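Local coordinates for protein TIR domain-containing adapter molecule 1 (Homo sapiens, PDB 4BSX) that serves as an adaptor in Toll-like receptor signalling, leading to induction of interferon-beta in innate immunity, at residues His47-Leu52 with Arg74-Gln79. The protein carries 2 engineered substitutions. Sequence-based numbering, arbitrary orientation.
Sequences HAMVLL and RLVARQ
Val76 reaches from helix 71-79 toward Leu52 and Met49 of helix 43-53, and one of its methyls makes both contacts. The bond from CA to CB of Val76 is directed at segment 47-52, while Val76 CB itself stays 5.4 Å from Met49 CG. CG1 lies anti to the backbone N (chi1 169°), which swings it to the side where the partners are. There it meets Leu52 CD1 at 4.1 Å, and Met49 CG at a looser 4.5 Å. The second methyl, CG2, stands about 5.0 Å from Met49 CG. A beta-branched residue suits this place because its methyls sit close to a rigid helix and need few torsions to be fixed.

The two helices run broadly in the same sense, with Met49 and Val76 nearest in register, their CA atoms 8.2 Å apart. Helix 57-65 comes between them in sequence, and Leu52 also rests on its Ala60, while Ala48 touches Leu64. Such packing in an all-helical domain is consistent with the tetratricopeptide-like architecture suggested by its similarity to IFIT proteins.

Leu52 sends CD1 across obliquely to Val76, its branched end giving a broad apolar tip to a partly exposed position. Met49, a selenomethionine, has its unbranched chain pass Val76 at CG; the same side chain also touches Leu11, Ala14 and Phe15 of helix 11-19, a setting that suits a long, flexible apolar residue. No hydrogen bond spans the gap, and the two segments bury just 103 Å² between them, both sides summed. Beyond this apolar strip, Arg74 and Arg78 both form salt bridges with Glu90.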
ATOM      1  N   HIS A  47       7.243  -2.087  -2.140  1.00 13.35           N
ATOM      2  CA  HIS A  47       8.477  -2.830  -2.435  1.00 18.00           C
ATOM      3  C   HIS A  47       8.410  -4.194  -1.738  1.00 12.04           C
ATOM      4  O   HIS A  47       8.737  -5.247  -2.311  1.00  8.68           O
ATOM      5  CB  HIS A  47       9.683  -1.998  -1.963  1.00 12.58           C
ATOM      6  CG  HIS A  47      10.985  -2.726  -1.987  1.00 15.94           C
ATOM      7  ND1 HIS A  47      11.633  -3.061  -3.159  1.00 12.09           N
ATOM      8  CD2 HIS A  47      11.771  -3.167  -0.976  1.00 20.17           C
ATOM      9  CE1 HIS A  47      12.735  -3.729  -2.868  1.00 15.33           C
ATOM     10  NE2 HIS A  47      12.850  -3.794  -1.553  1.00 18.65           N
ATOM     11  N   ALA A  48       7.942  -4.172  -0.499  1.00 12.39           N
ATOM     12  CA  ALA A  48       7.887  -5.397   0.323  1.00 16.02           C
ATOM     13  C   ALA A  48       6.853  -6.391  -0.211  1.00  9.68           C
ATOM     14  O   ALA A  48       7.083  -7.613  -0.226  1.00 12.22           O
ATOM     15  CB  ALA A  48       7.582  -5.043   1.809  1.00 15.58           C
HETATM   16  N   MSE A  49       5.695  -5.868  -0.618  1.00 10.68           N
HETATM   17  CA  MSE A  49       4.600  -6.689  -1.191  1.00 12.28           C
HETATM   18  C   MSE A  49       5.058  -7.308  -2.506  1.00 10.37           C
HETATM   19  O   MSE A  49       4.749  -8.481  -2.813  1.00  8.56           O
HETATM   20  CB  MSE A  49       3.353  -5.840  -1.401  1.00  5.31           C
HETATM   21  CG  MSE A  49       2.677  -5.404  -0.077  1.00 12.25           C
HETATM   22 SE   MSE A  49       1.355  -3.944  -0.324  1.00 19.00          SE
HETATM   23  CE  MSE A  49       0.108  -4.666  -1.594  1.00 11.03           C
ATOM     24  N   VAL A  50       5.808  -6.526  -3.282  1.00 10.40           N
ATOM     25  CA  VAL A  50       6.426  -7.024  -4.542  1.00  8.59           C
ATOM     26  C   VAL A  50       7.323  -8.206  -4.264  1.00  5.17           C
ATOM     27  O   VAL A  50       7.216  -9.211  -4.904  1.00 10.17           O
ATOM     28  CB  VAL A  50       7.207  -5.913  -5.268  1.00  4.93           C
ATOM     29  CG1 VAL A  50       8.200  -6.519  -6.300  1.00  9.32           C
ATOM     30  CG2 VAL A  50       6.219  -5.003  -5.942  1.00  6.00           C
ATOM     31  N   LEU A  51       8.186  -8.084  -3.262  1.00  6.07           N
ATOM     32  CA  LEU A  51       9.057  -9.179  -2.846  1.00  7.53           C
ATOM     33  C   LEU A  51       8.266 -10.427  -2.402  1.00 11.66           C
ATOM     34  O   LEU A  51       8.627 -11.576  -2.697  1.00 12.37           O
ATOM     35  CB  LEU A  51       9.927  -8.691  -1.689  1.00  8.00           C
ATOM     36  CG  LEU A  51      10.937  -7.641  -2.082  1.00 24.58           C
ATOM     37  CD1 LEU A  51      11.589  -7.009  -0.847  1.00 25.88           C
ATOM     38  CD2 LEU A  51      11.975  -8.283  -2.970  1.00 14.52           C
ATOM     39  N   LEU A  52       7.192 -10.198  -1.657  1.00 17.53           N
ATOM     40  CA  LEU A  52       6.329 -11.287  -1.212  1.00  9.15           C
ATOM     41  C   LEU A  52       5.691 -12.007  -2.388  1.00  8.94           C
ATOM     42  O   LEU A  52       5.618 -13.234  -2.389  1.00 12.39           O
ATOM     43  CB  LEU A  52       5.223 -10.751  -0.291  1.00  7.00           C
ATOM     44  CG  LEU A  52       5.641 -10.288   1.102  1.00  9.09           C
ATOM     45  CD1 LEU A  52       4.455  -9.721   1.835  1.00  9.80           C
ATOM     46  CD2 LEU A  52       6.269 -11.453   1.848  1.00 12.51           C
ATOM     47  N   ARG A  74       2.890  -3.537   9.728  1.00 13.13           N
ATOM     48  CA  ARG A  74       2.862  -4.573  10.745  1.00 15.30           C
ATOM     49  C   ARG A  74       1.824  -5.641  10.412  1.00 13.53           C
ATOM     50  O   ARG A  74       2.102  -6.843  10.512  1.00 11.33           O
ATOM     51  CB  ARG A  74       2.568  -3.948  12.108  1.00 19.81           C
ATOM     52  CG  ARG A  74       3.746  -3.245  12.713  1.00 16.16           C
ATOM     53  CD  ARG A  74       3.568  -3.071  14.216  1.00 19.02           C
ATOM     54  NE  ARG A  74       2.376  -2.314  14.593  1.00 16.09           N
ATOM     55  CZ  ARG A  74       2.298  -0.979  14.702  1.00 23.83           C
ATOM     56  NH1 ARG A  74       3.329  -0.202  14.412  1.00 16.10           N
ATOM     57  NH2 ARG A  74       1.156  -0.406  15.075  1.00 16.65           N
ATOM     58  N   LEU A  75       0.625  -5.188  10.029  1.00 16.18           N
ATOM     59  CA  LEU A  75      -0.434  -6.068   9.564  1.00 13.68           C
ATOM     60  C   LEU A  75       0.018  -6.921   8.359  1.00 11.42           C
ATOM     61  O   LEU A  75      -0.292  -8.106   8.272  1.00 13.71           O
ATOM     62  CB  LEU A  75      -1.655  -5.246   9.172  1.00 15.45           C
ATOM     63  CG  LEU A  75      -2.921  -6.082   8.859  1.00 25.72           C
ATOM     64  CD1 LEU A  75      -3.686  -6.426  10.169  1.00 15.87           C
ATOM     65  CD2 LEU A  75      -3.870  -5.389   7.873  1.00 24.96           C
ATOM     66  N   VAL A  76       0.716  -6.297   7.414  1.00 13.50           N
ATOM     67  CA  VAL A  76       1.293  -7.015   6.262  1.00 10.48           C
ATOM     68  C   VAL A  76       2.358  -8.038   6.684  1.00  9.55           C
ATOM     69  O   VAL A  76       2.373  -9.162   6.206  1.00 15.77           O
ATOM     70  CB  VAL A  76       1.835  -6.045   5.192  1.00 11.45           C
ATOM     71  CG1 VAL A  76       2.658  -6.809   4.156  1.00  7.68           C
ATOM     72  CG2 VAL A  76       0.674  -5.315   4.521  1.00 19.01           C
ATOM     73  N   ALA A  77       3.213  -7.688   7.621  1.00  8.02           N
ATOM     74  CA  ALA A  77       4.215  -8.635   8.076  1.00  8.46           C
ATOM     75  C   ALA A  77       3.551  -9.890   8.641  1.00 13.30           C
ATOM     76  O   ALA A  77       3.991 -11.018   8.390  1.00 11.73           O
ATOM     77  CB  ALA A  77       5.091  -7.981   9.157  1.00  6.81           C
ATOM     78  N   ARG A  78       2.504  -9.682   9.438  1.00 14.37           N
ATOM     79  CA  ARG A  78       1.871 -10.766  10.147  1.00 12.90           C
ATOM     80  C   ARG A  78       0.997 -11.589   9.253  1.00 12.26           C
ATOM     81  O   ARG A  78       1.088 -12.793   9.260  1.00 11.96           O
ATOM     82  CB  ARG A  78       1.035 -10.230  11.309  1.00 10.42           C
ATOM     83  CG  ARG A  78       1.862  -9.721  12.442  1.00 13.20           C
ATOM     84  CD  ARG A  78       1.080  -8.709  13.273  1.00 13.23           C
ATOM     85  NE  ARG A  78       1.976  -8.020  14.188  1.00 21.58           N
ATOM     86  CZ  ARG A  78       1.647  -6.956  14.905  1.00 24.23           C
ATOM     87  NH1 ARG A  78       0.420  -6.450  14.831  1.00 20.99           N
ATOM     88  NH2 ARG A  78       2.543  -6.420  15.720  1.00 21.76           N
ATOM     89  N   GLN A  79       0.139 -10.949   8.485  1.00 13.60           N
ATOM     90  CA  GLN A  79      -0.872 -11.706   7.784  1.00 13.75           C
ATOM     91  C   GLN A  79      -0.499 -12.104   6.369  1.00 14.05           C
ATOM     92  O   GLN A  79      -1.169 -12.954   5.812  1.00 11.42           O
ATOM     93  CB  GLN A  79      -2.191 -10.923   7.809  1.00 17.30           C
ATOM     94  CG  GLN A  79      -2.682 -10.737   9.238  1.00 10.87           C
ATOM     95  CD  GLN A  79      -4.001 -10.053   9.350  1.00 12.36           C
ATOM     96  OE1 GLN A  79      -4.548  -9.573   8.376  1.00 14.46           O
ATOM     97  NE2 GLN A  79      -4.523 -10.002  10.560  1.00 13.60           N
TER